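Local coordinates for protein colicin-D (Escherichia coli, PDB 5ZNM) that kills Escherichia coli and closely related bacteria as a colicin toxin that inhibits protein synthesis, its C-terminal domain acting as a tRNase, at residues Leu48-Thr53 against Phe262-Pro267; Asp194-Pro199 against Ile209-Val214; Tyr299-Asp304 against Ser367-Asn372. All blocks are in the same frame, centred on the assembly; numbering follows the deposited sequence.

Overall arrangement
Contacts 1 and 2 belong to the central domain of colicin D, contact 3 to its C-terminal tRNase domain. The centres of contacts 1 and 2 lie about 7 Å apart, and both use the same mixed sheet: strand 49-51 pairs with strand 207-212, which in turn forms the hairpin of contact 2. Contact 1 joins this sheet to edge strand 262-267 of a five-stranded antiparallel sheet, and along the chain contact 2 falls between its two segments. Contact 3 follows both in sequence, its centre about 42 Å from contact 1 and 40 Å from contact 2, on the opposite side of the chain's centre. This separation is consistent with the central and tRNase parts being distinct domains.

Contact 1 of 3, residues Leu48-Thr53 against Phe262-Pro267; sequences LVLNNT and FIYWRP
Leu-50 meets Tyr-264 and Phe-262 where two beta sheets pack face to face in the central domain. Strand 49-51, at one edge of the mixed sheet, and strand 262-267, at one edge of the five-stranded antiparallel sheet, have axes 10.3 Å apart and inclined at 44°, so side chains rather than backbone ladders fill the interface. The apolar part rests on one methyl group: Leu-50 CD1 lies 3.8 Å from Tyr-264 CE1 and 4.2 Å from Phe-262 CZ, reaching the phenylalanine ring at its edge, near the plane. Tyr-264 holds CG between its backbone N and carbonyl carbon (chi1 84°), and its ring reaches across from the direction opposite to the leucine.

Among the polar approaches, Asn-52 ND2 comes in the ring plane to 2.9 Å from Tyr-264 OH, but the angle is too poor to count as a hydrogen bond. Arg-266 and Asn-52 run alongside each other with reversed directions, the arginine chain extended from CG to NE. Its NH1 gives Asn-51 O a weak, strongly bent bond (3.3 Å, 123° at the hydrogen), while Thr-53 O sits over the centre of the guanidinium face, 3.2 Å from CZ. The group's orientation is fixed more firmly from outside, by a salt bridge from NE to Glu-275 and a bond from NH2 to Ser-56 O. Finally, a single water bridges the two backbones beyond the arginine, donating to Asn-52 O at 2.6 Å and to Pro-267 O at 2.9 Å.

Contact 2 of 3, residues Asp194-Pro199 against Ile209-Val214; sequences DKITLP and ILVNPV
Ile-196 places CG1 anti to its carbonyl carbon (chi1 -72°), and its extended tip then brings CD1 to 3.9 Å from Val-211 CG2, the valine branch that is likewise anti to its carbonyl carbon. Both belong to an antiparallel beta hairpin of strands 194-198 and 207-212; the portions 194-198 and 209-212 run at 151° to each other. Two hydrogen-bonded pairs establish the register. Ile-196 N reaches Ile-209 O at 2.9 Å and Ile-209 N reaches Ile-196 O at 2.8 Å, each nearly in line with the acceptor's C=O. The Asp-194 and Val-211 pair is less even: Asp-194 N meets Val-211 O at 3.0 Å in the carbonyl plane, whereas Val-211 N approaches Asp-194 O at 2.8 Å from 43° above it.

The face carrying Ile-196, Ile-209 and Val-211 is buried; Ile-196 and Ile-209 pack against Phe-262 of the other sheet. Farther along, Leu-198 CD1 touches Ile-209 CD1 at 3.7 Å. Leu-210 lies on the reverse face, against helix 32-42. At the far end the Asp-194 carboxylate, salt-bridged through OD1 to Arg-187, rests OD2 3.7 Å from Pro-213 CB.

Contact 3 of 3, residues Tyr299-Asp304 against Ser367-Asn372; sequences YKHAGD and SGWKIN. With SO4 (sulfate ion), chain C.
Asp-304 and Lys-370 make the direct polar link between the 3-10 segment 299-304 and strand 367-370. Lys-370 N donates to Asp-304 OD2 at 2.9 Å with a fairly straight 161° at the hydrogen, although it meets the oxygen from 52° above the carboxylate plane. The lysine chain, bent at both chi3 and chi4, curls back so that NZ gives Asp-304 O a second bond of 3.2 Å, in the carbonyl plane. One residue therefore receives both the backbone and the side-chain donor of Lys-370. OD2 also lies 3.6 Å from Trp-369 CB.

Beside this pair, His-301 covers Gly-368 O, which sits over one face of the imidazole, 3.1 Å from CG; this buried carbonyl has no hydrogen-bonding partner in the model. Ser-367 OG comes obliquely to 3.4 Å from His-301 CD2. The imidazole lies beside the Trp-369 indole, both directed alike, with planes 42° apart, which is neither a stack nor an edge-to-face pair. Lys-300 NZ bonds weakly to O3 of a sulfate ion, probably from the crystallisation liquor.

In the next shell, one water joins Asp-304 O to Lys-370 NZ and another joins Asp-304 OD2 to Lys-370 O. Asn-355 serves both partners of the NZ bond: OD1 accepts from Lys-370 NZ and ND2 donates to Asp-304 O. Backbone bonds from Ser-367 and Trp-369 tie edge strand 365-370 to strand 355-359 in the tRNase domain's antiparallel sheet. The 3-10 segment, which follows helix 292-297 and precedes helix 314-329 in the chain, packs against strand 365-370, with Ala-302 touching Phe-320 of helix 314-329.

Contact 1 of 3, residues Leu48-Thr53 against Phe262-Pro267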
loop_
_atom_site.group_PDB
_atom_site.type_symbol
_atom_site.label_atom_id
_atom_site.label_comp_id
_atom_site.label_asym_id
_atom_site.label_seq_id
_atom_site.Cartn_x
_atom_site.Cartn_y
_atom_site.Cartn_z
ATOM N N LEU A 48 -20.136 -7.964 1.786
ATOM C CA LEU A 48 -19.088 -7.363 0.969
ATOM C C LEU A 48 -18.894 -5.942 1.464
ATOM O O LEU A 48 -19.853 -5.164 1.494
ATOM C CB LEU A 48 -19.467 -7.346 -0.509
ATOM C CG LEU A 48 -19.409 -8.632 -1.322
ATOM C CD1 LEU A 48 -20.073 -8.352 -2.658
ATOM C CD2 LEU A 48 -17.956 -9.063 -1.515
ATOM N N VAL A 49 -17.667 -5.602 1.848
ATOM C CA VAL A 49 -17.386 -4.301 2.441
ATOM C C VAL A 49 -16.385 -3.548 1.573
ATOM O O VAL A 49 -15.344 -4.098 1.178
ATOM C CB VAL A 49 -16.856 -4.436 3.880
ATOM C CG1 VAL A 49 -16.644 -3.041 4.520
ATOM C CG2 VAL A 49 -17.789 -5.307 4.702
ATOM N N LEU A 50 -16.719 -2.293 1.278
ATOM C CA LEU A 50 -15.798 -1.282 0.780
ATOM C C LEU A 50 -15.290 -0.449 1.950
ATOM O O LEU A 50 -16.077 -0.015 2.797
ATOM C CB LEU A 50 -16.496 -0.359 -0.221
ATOM C CG LEU A 50 -16.921 -0.935 -1.560
ATOM C CD1 LEU A 50 -18.007 -0.073 -2.192
ATOM C CD2 LEU A 50 -15.682 -1.030 -2.456
ATOM N N ASN A 51 -13.987 -0.211 1.996
ATOM C CA ASN A 51 -13.428 0.710 2.969
ATOM C C ASN A 51 -13.208 2.061 2.306
ATOM O O ASN A 51 -12.826 2.128 1.136
ATOM C CB ASN A 51 -12.115 0.173 3.544
ATOM C CG ASN A 51 -12.328 -1.013 4.454
ATOM O OD1 ASN A 51 -13.416 -1.185 5.020
ATOM N ND2 ASN A 51 -11.286 -1.838 4.614
ATOM N N ASN A 52 -13.445 3.148 3.048
ATOM C CA ASN A 52 -13.170 4.471 2.503
ATOM C C ASN A 52 -11.727 4.921 2.765
ATOM O O ASN A 52 -11.475 6.098 3.005
ATOM C CB ASN A 52 -14.179 5.497 3.031
ATOM C CG ASN A 52 -15.492 5.492 2.243
ATOM O OD1 ASN A 52 -16.407 6.277 2.518
ATOM N ND2 ASN A 52 -15.585 4.616 1.261
ATOM N N THR A 53 -10.780 3.990 2.730
ATOM C CA THR A 53 -9.359 4.306 2.670
ATOM C C THR A 53 -9.036 5.025 1.363
ATOM O O THR A 53 -9.187 4.454 0.283
ATOM C CB THR A 53 -8.570 3.002 2.757
ATOM O OG1 THR A 53 -9.095 2.219 3.842
ATOM C CG2 THR A 53 -7.083 3.281 2.975
ATOM N N PHE A 262 -19.915 -0.166 -10.922
ATOM C CA PHE A 262 -20.477 1.147 -10.641
ATOM C C PHE A 262 -19.364 2.065 -10.165
ATOM O O PHE A 262 -18.226 1.641 -9.961
ATOM C CB PHE A 262 -21.602 1.061 -9.599
ATOM C CG PHE A 262 -21.152 0.581 -8.229
ATOM C CD1 PHE A 262 -21.079 -0.780 -7.941
ATOM C CD2 PHE A 262 -20.838 1.499 -7.222
ATOM C CE1 PHE A 262 -20.692 -1.227 -6.691
ATOM C CE2 PHE A 262 -20.443 1.071 -5.967
ATOM C CZ PHE A 262 -20.367 -0.304 -5.694
ATOM N N ILE A 263 -19.710 3.335 -9.991
ATOM C CA ILE A 263 -18.817 4.325 -9.405
ATOM C C ILE A 263 -19.506 4.914 -8.179
ATOM O O ILE A 263 -20.730 5.108 -8.180
ATOM C CB ILE A 263 -18.453 5.410 -10.442
ATOM C CG1 ILE A 263 -17.552 4.788 -11.519
ATOM C CG2 ILE A 263 -17.764 6.606 -9.786
ATOM C CD1 ILE A 263 -17.369 5.638 -12.746
ATOM N N TYR A 264 -18.741 5.128 -7.109
ATOM C CA TYR A 264 -19.230 5.914 -5.979
ATOM C C TYR A 264 -18.118 6.862 -5.535
ATOM O O TYR A 264 -16.956 6.733 -5.945
ATOM C CB TYR A 264 -19.711 5.024 -4.823
ATOM C CG TYR A 264 -18.628 4.549 -3.888
ATOM C CD1 TYR A 264 -17.629 3.673 -4.321
ATOM C CD2 TYR A 264 -18.591 4.979 -2.575
ATOM C CE1 TYR A 264 -16.631 3.240 -3.460
ATOM C CE2 TYR A 264 -17.594 4.562 -1.712
ATOM C CZ TYR A 264 -16.621 3.692 -2.150
ATOM O OH TYR A 264 -15.633 3.291 -1.271
ATOM N N TRP A 265 -18.485 7.834 -4.698
ATOM C CA TRP A 265 -17.543 8.833 -4.197
ATOM C C TRP A 265 -17.231 8.589 -2.724
ATOM O O TRP A 265 -18.125 8.227 -1.958
ATOM C CB TRP A 265 -18.118 10.242 -4.347
ATOM C CG TRP A 265 -18.322 10.666 -5.742
ATOM C CD1 TRP A 265 -19.449 10.488 -6.497
ATOM C CD2 TRP A 265 -17.381 11.346 -6.572
ATOM N NE1 TRP A 265 -19.264 11.019 -7.745
ATOM C CE2 TRP A 265 -18.004 11.556 -7.819
ATOM C CE3 TRP A 265 -16.068 11.806 -6.379
ATOM C CZ2 TRP A 265 -17.366 12.198 -8.873
ATOM C CZ3 TRP A 265 -15.432 12.451 -7.427
ATOM C CH2 TRP A 265 -16.085 12.638 -8.664
ATOM N N ARG A 266 -15.975 8.791 -2.332
ATOM C CA ARG A 266 -15.538 8.790 -0.943
ATOM C C ARG A 266 -14.692 10.024 -0.692
ATOM O O ARG A 266 -14.196 10.648 -1.639
ATOM C CB ARG A 266 -14.724 7.536 -0.564
ATOM C CG ARG A 266 -13.421 7.350 -1.351
ATOM C CD ARG A 266 -12.722 6.004 -0.987
ATOM N NE ARG A 266 -11.628 5.709 -1.905
ATOM C CZ ARG A 266 -11.227 4.482 -2.232
ATOM N NH1 ARG A 266 -11.823 3.419 -1.707
ATOM N NH2 ARG A 266 -10.238 4.319 -3.102
ATOM N N PRO A 267 -14.517 10.418 0.570
ATOM C CA PRO A 267 -13.634 11.556 0.852
ATOM C C PRO A 267 -12.219 11.276 0.367
ATOM O O PRO A 267 -11.768 10.123 0.306
ATOM C CB PRO A 267 -13.695 11.696 2.378
ATOM C CG PRO A 267 -15.013 11.090 2.779
ATOM C CD PRO A 267 -15.186 9.927 1.790
HETATM O O HOH W 1 -11.660 8.653 2.760
#

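Contact 2 of 3, residues Asp194-Pro199 against Ile209-Val214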
loop_
_atom_site.group_PDB
_atom_site.type_symbol
_atom_site.label_atom_id
_atom_site.label_comp_id
_atom_site.label_asym_id
_atom_site.label_seq_id
_atom_site.Cartn_x
_atom_site.Cartn_y
_atom_site.Cartn_z
ATOM N N ASP A 194 -22.302 2.832 5.837
ATOM C CA ASP A 194 -23.078 3.209 4.669
ATOM C C ASP A 194 -23.471 1.962 3.898
ATOM O O ASP A 194 -22.888 0.885 4.068
ATOM C CB ASP A 194 -22.306 4.168 3.767
ATOM C CG ASP A 194 -22.023 5.486 4.449
ATOM O OD1 ASP A 194 -22.989 6.169 4.867
ATOM O OD2 ASP A 194 -20.830 5.824 4.583
ATOM N N LYS A 195 -24.478 2.114 3.046
ATOM C CA LYS A 195 -24.947 0.984 2.254
ATOM C C LYS A 195 -25.174 1.435 0.826
ATOM O O LYS A 195 -25.812 2.467 0.591
ATOM C CB LYS A 195 -26.238 0.398 2.842
ATOM C CG LYS A 195 -26.784 -0.823 2.099
ATOM C CD LYS A 195 -27.816 -1.551 2.966
ATOM C CE LYS A 195 -28.920 -2.193 2.145
ATOM N NZ LYS A 195 -29.837 -3.011 2.994
ATOM N N ILE A 196 -24.640 0.659 -0.112
ATOM C CA ILE A 196 -24.916 0.797 -1.537
ATOM C C ILE A 196 -25.706 -0.433 -1.974
ATOM O O ILE A 196 -25.397 -1.556 -1.560
ATOM C CB ILE A 196 -23.601 0.945 -2.334
ATOM C CG1 ILE A 196 -22.992 2.331 -2.078
ATOM C CG2 ILE A 196 -23.821 0.727 -3.812
ATOM C CD1 ILE A 196 -21.514 2.400 -2.443
ATOM N N THR A 197 -26.750 -0.232 -2.771
ATOM C CA THR A 197 -27.540 -1.364 -3.244
ATOM C C THR A 197 -27.463 -1.452 -4.758
ATOM O O THR A 197 -27.635 -0.445 -5.454
ATOM C CB THR A 197 -28.993 -1.266 -2.792
ATOM O OG1 THR A 197 -29.566 -0.047 -3.279
ATOM C CG2 THR A 197 -29.081 -1.308 -1.263
ATOM N N LEU A 198 -27.166 -2.680 -5.271
ATOM C CA LEU A 198 -27.159 -2.898 -6.709
ATOM C C LEU A 198 -28.459 -3.550 -7.139
ATOM O O LEU A 198 -28.987 -4.417 -6.423
ATOM C CB LEU A 198 -25.989 -3.792 -7.133
ATOM C CG LEU A 198 -24.608 -3.388 -6.602
ATOM C CD1 LEU A 198 -23.500 -4.223 -7.233
ATOM C CD2 LEU A 198 -24.349 -1.910 -6.827
ATOM N N PRO A 199 -28.967 -3.163 -8.305
ATOM C CA PRO A 199 -30.217 -3.755 -8.792
ATOM C C PRO A 199 -30.078 -5.256 -9.017
ATOM O O PRO A 199 -28.992 -5.773 -9.289
ATOM C CB PRO A 199 -30.472 -3.025 -10.116
ATOM C CG PRO A 199 -29.147 -2.469 -10.516
ATOM C CD PRO A 199 -28.424 -2.158 -9.235
ATOM N N ILE A 209 -24.009 -3.755 -0.602
ATOM C CA ILE A 209 -22.580 -3.579 -0.342
ATOM C C ILE A 209 -22.453 -2.630 0.831
ATOM O O ILE A 209 -23.067 -1.561 0.825
ATOM C CB ILE A 209 -21.832 -3.027 -1.569
ATOM C CG1 ILE A 209 -21.920 -4.018 -2.732
ATOM C CG2 ILE A 209 -20.364 -2.723 -1.230
ATOM C CD1 ILE A 209 -21.751 -3.356 -4.066
ATOM N N LEU A 210 -21.718 -3.048 1.855
ATOM C CA LEU A 210 -21.487 -2.212 3.025
ATOM C C LEU A 210 -20.300 -1.289 2.770
ATOM O O LEU A 210 -19.369 -1.638 2.042
ATOM C CB LEU A 210 -21.217 -3.083 4.254
ATOM C CG LEU A 210 -22.351 -4.029 4.648
ATOM C CD1 LEU A 210 -21.934 -4.931 5.796
ATOM C CD2 LEU A 210 -23.598 -3.245 5.018
ATOM N N VAL A 211 -20.323 -0.110 3.383
ATOM C CA VAL A 211 -19.179 0.792 3.296
ATOM C C VAL A 211 -18.771 1.156 4.710
ATOM O O VAL A 211 -19.593 1.667 5.480
ATOM C CB VAL A 211 -19.491 2.057 2.480
ATOM C CG1 VAL A 211 -18.260 2.924 2.366
ATOM C CG2 VAL A 211 -19.989 1.703 1.091
ATOM N N ASN A 212 -17.516 0.872 5.062
ATOM C CA ASN A 212 -16.956 1.352 6.314
ATOM C C ASN A 212 -16.404 2.758 6.054
ATOM O O ASN A 212 -15.404 2.878 5.353
ATOM C CB ASN A 212 -15.859 0.412 6.813
ATOM C CG ASN A 212 -15.330 0.799 8.184
ATOM O OD1 ASN A 212 -15.567 1.908 8.690
ATOM N ND2 ASN A 212 -14.570 -0.110 8.781
ATOM N N PRO A 213 -17.021 3.816 6.548
ATOM C CA PRO A 213 -16.563 5.162 6.198
ATOM C C PRO A 213 -15.293 5.593 6.907
ATOM O O PRO A 213 -14.761 6.648 6.560
ATOM C CB PRO A 213 -17.748 6.057 6.601
ATOM C CG PRO A 213 -18.449 5.322 7.639
ATOM C CD PRO A 213 -18.202 3.853 7.425
ATOM N N VAL A 214 -14.777 4.823 7.860
ATOM C CA VAL A 214 -13.551 5.171 8.570
ATOM C C VAL A 214 -12.370 4.649 7.760
ATOM O O VAL A 214 -12.280 3.431 7.543
ATOM C CB VAL A 214 -13.536 4.579 9.983
ATOM C CG1 VAL A 214 -12.285 5.035 10.727
ATOM C CG2 VAL A 214 -14.805 4.961 10.762
#

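Contact 3 of 3, residues Tyr299-Asp304 against Ser367-Asn372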
loop_
_atom_site.group_PDB
_atom_site.type_symbol
_atom_site.label_atom_id
_atom_site.label_comp_id
_atom_site.label_asym_id
_atom_site.label_seq_id
_atom_site.Cartn_x
_atom_site.Cartn_y
_atom_site.Cartn_z
ATOM N N TYR A 299 -23.143 -28.076 -20.057
ATOM C CA TYR A 299 -24.531 -27.822 -20.425
ATOM C C TYR A 299 -25.132 -28.977 -21.216
ATOM O O TYR A 299 -26.361 -29.104 -21.274
ATOM C CB TYR A 299 -24.627 -26.519 -21.221
ATOM C CG TYR A 299 -26.052 -26.101 -21.479
ATOM C CD1 TYR A 299 -26.791 -25.482 -20.486
ATOM C CD2 TYR A 299 -26.666 -26.348 -22.704
ATOM C CE1 TYR A 299 -28.101 -25.110 -20.699
ATOM C CE2 TYR A 299 -27.989 -25.984 -22.931
ATOM C CZ TYR A 299 -28.695 -25.362 -21.917
ATOM O OH TYR A 299 -29.996 -24.977 -22.109
ATOM N N LYS A 300 -24.288 -29.832 -21.802
ATOM C CA LYS A 300 -24.753 -31.041 -22.464
ATOM C C LYS A 300 -25.625 -31.905 -21.558
ATOM O O LYS A 300 -26.442 -32.685 -22.058
ATOM C CB LYS A 300 -23.538 -31.850 -22.944
ATOM C CG LYS A 300 -22.607 -32.259 -21.810
ATOM C CD LYS A 300 -21.390 -33.076 -22.302
ATOM C CE LYS A 300 -20.363 -33.279 -21.171
ATOM N NZ LYS A 300 -19.126 -33.974 -21.647
ATOM N N HIS A 301 -25.466 -31.797 -20.244
ATOM C CA HIS A 301 -26.267 -32.556 -19.294
ATOM C C HIS A 301 -27.532 -31.835 -18.837
ATOM O O HIS A 301 -28.268 -32.394 -18.015
ATOM C CB HIS A 301 -25.433 -32.904 -18.054
ATOM C CG HIS A 301 -24.215 -33.724 -18.354
ATOM N ND1 HIS A 301 -24.293 -34.997 -18.880
ATOM C CD2 HIS A 301 -22.896 -33.456 -18.203
ATOM C CE1 HIS A 301 -23.073 -35.481 -19.035
ATOM N NE2 HIS A 301 -22.209 -34.565 -18.640
ATOM N N ALA A 302 -27.817 -30.631 -19.339
ATOM C CA ALA A 302 -28.922 -29.853 -18.758
ATOM C C ALA A 302 -30.276 -30.521 -18.985
ATOM O O ALA A 302 -31.208 -30.315 -18.194
ATOM C CB ALA A 302 -28.935 -28.429 -19.326
ATOM N N GLY A 303 -30.407 -31.324 -20.046
ATOM C CA GLY A 303 -31.648 -32.059 -20.251
ATOM C C GLY A 303 -31.978 -33.022 -19.122
ATOM O O GLY A 303 -33.148 -33.232 -18.810
ATOM N N ASP A 304 -30.956 -33.625 -18.501
ATOM C CA ASP A 304 -31.184 -34.469 -17.332
ATOM C C ASP A 304 -31.710 -33.683 -16.144
ATOM O O ASP A 304 -32.236 -34.284 -15.200
ATOM C CB ASP A 304 -29.894 -35.192 -16.926
ATOM C CG ASP A 304 -29.564 -36.334 -17.851
ATOM O OD1 ASP A 304 -30.433 -36.657 -18.679
ATOM O OD2 ASP A 304 -28.467 -36.921 -17.736
ATOM N N SER A 367 -19.765 -31.618 -12.437
ATOM C CA SER A 367 -20.675 -32.115 -13.460
ATOM C C SER A 367 -21.879 -32.734 -12.759
ATOM O O SER A 367 -21.925 -32.827 -11.529
ATOM C CB SER A 367 -19.989 -33.148 -14.369
ATOM O OG SER A 367 -20.781 -33.373 -15.514
ATOM N N GLY A 368 -22.847 -33.164 -13.561
ATOM C CA GLY A 368 -23.979 -33.915 -13.053
ATOM C C GLY A 368 -24.761 -34.520 -14.196
ATOM O O GLY A 368 -24.638 -34.091 -15.350
ATOM N N TRP A 369 -25.596 -35.502 -13.855
ATOM C CA TRP A 369 -26.353 -36.244 -14.859
ATOM C C TRP A 369 -27.329 -37.175 -14.155
ATOM O O TRP A 369 -27.339 -37.286 -12.924
ATOM C CB TRP A 369 -25.437 -37.033 -15.811
ATOM C CG TRP A 369 -24.533 -38.080 -15.173
ATOM C CD1 TRP A 369 -24.865 -39.371 -14.843
ATOM C CD2 TRP A 369 -23.139 -37.933 -14.854
ATOM N NE1 TRP A 369 -23.763 -40.026 -14.326
ATOM C CE2 TRP A 369 -22.696 -39.162 -14.317
ATOM C CE3 TRP A 369 -22.227 -36.874 -14.954
ATOM C CZ2 TRP A 369 -21.379 -39.364 -13.887
ATOM C CZ3 TRP A 369 -20.906 -37.079 -14.525
ATOM C CH2 TRP A 369 -20.506 -38.313 -13.995
ATOM N N LYS A 370 -28.180 -37.823 -14.959
ATOM C CA LYS A 370 -29.181 -38.750 -14.437
ATOM C C LYS A 370 -28.641 -40.176 -14.439
ATOM O O LYS A 370 -28.172 -40.668 -15.469
ATOM C CB LYS A 370 -30.477 -38.689 -15.255
ATOM C CG LYS A 370 -31.638 -39.473 -14.612
ATOM C CD LYS A 370 -32.978 -39.262 -15.336
ATOM C CE LYS A 370 -33.362 -37.772 -15.428
ATOM N NZ LYS A 370 -33.474 -37.059 -14.089
ATOM N N ILE A 371 -28.738 -40.839 -13.286
ATOM C CA ILE A 371 -28.340 -42.239 -13.160
ATOM C C ILE A 371 -29.341 -43.123 -13.899
ATOM O O ILE A 371 -30.562 -42.960 -13.754
ATOM C CB ILE A 371 -28.269 -42.651 -11.680
ATOM C CG1 ILE A 371 -27.225 -41.836 -10.919
ATOM C CG2 ILE A 371 -28.013 -44.162 -11.557
ATOM C CD1 ILE A 371 -25.829 -41.976 -11.494
ATOM N N ASN A 372 -28.824 -44.079 -14.682
ATOM C CA ASN A 372 -29.632 -45.138 -15.277
ATOM C C ASN A 372 -29.516 -46.382 -14.395
ATOM O O ASN A 372 -28.481 -47.078 -14.440
ATOM C CB ASN A 372 -29.165 -45.442 -16.709
ATOM C CG ASN A 372 -29.973 -46.569 -17.376
ATOM O OD1 ASN A 372 -30.835 -47.182 -16.761
ATOM N ND2 ASN A 372 -29.701 -46.820 -18.642
HETATM S S SO4 C . -16.822 -35.207 -24.231
HETATM O O1 SO4 C . -16.703 -35.280 -22.775
HETATM O O2 SO4 C . -17.391 -36.456 -24.703
HETATM O O3 SO4 C . -17.666 -34.076 -24.601
HETATM O O4 SO4 C . -15.520 -35.020 -24.859
HETATM O O HOH W 2 -35.031 -34.850 -14.206
HETATM O O HOH W 3 -27.598 -39.630 -18.037
#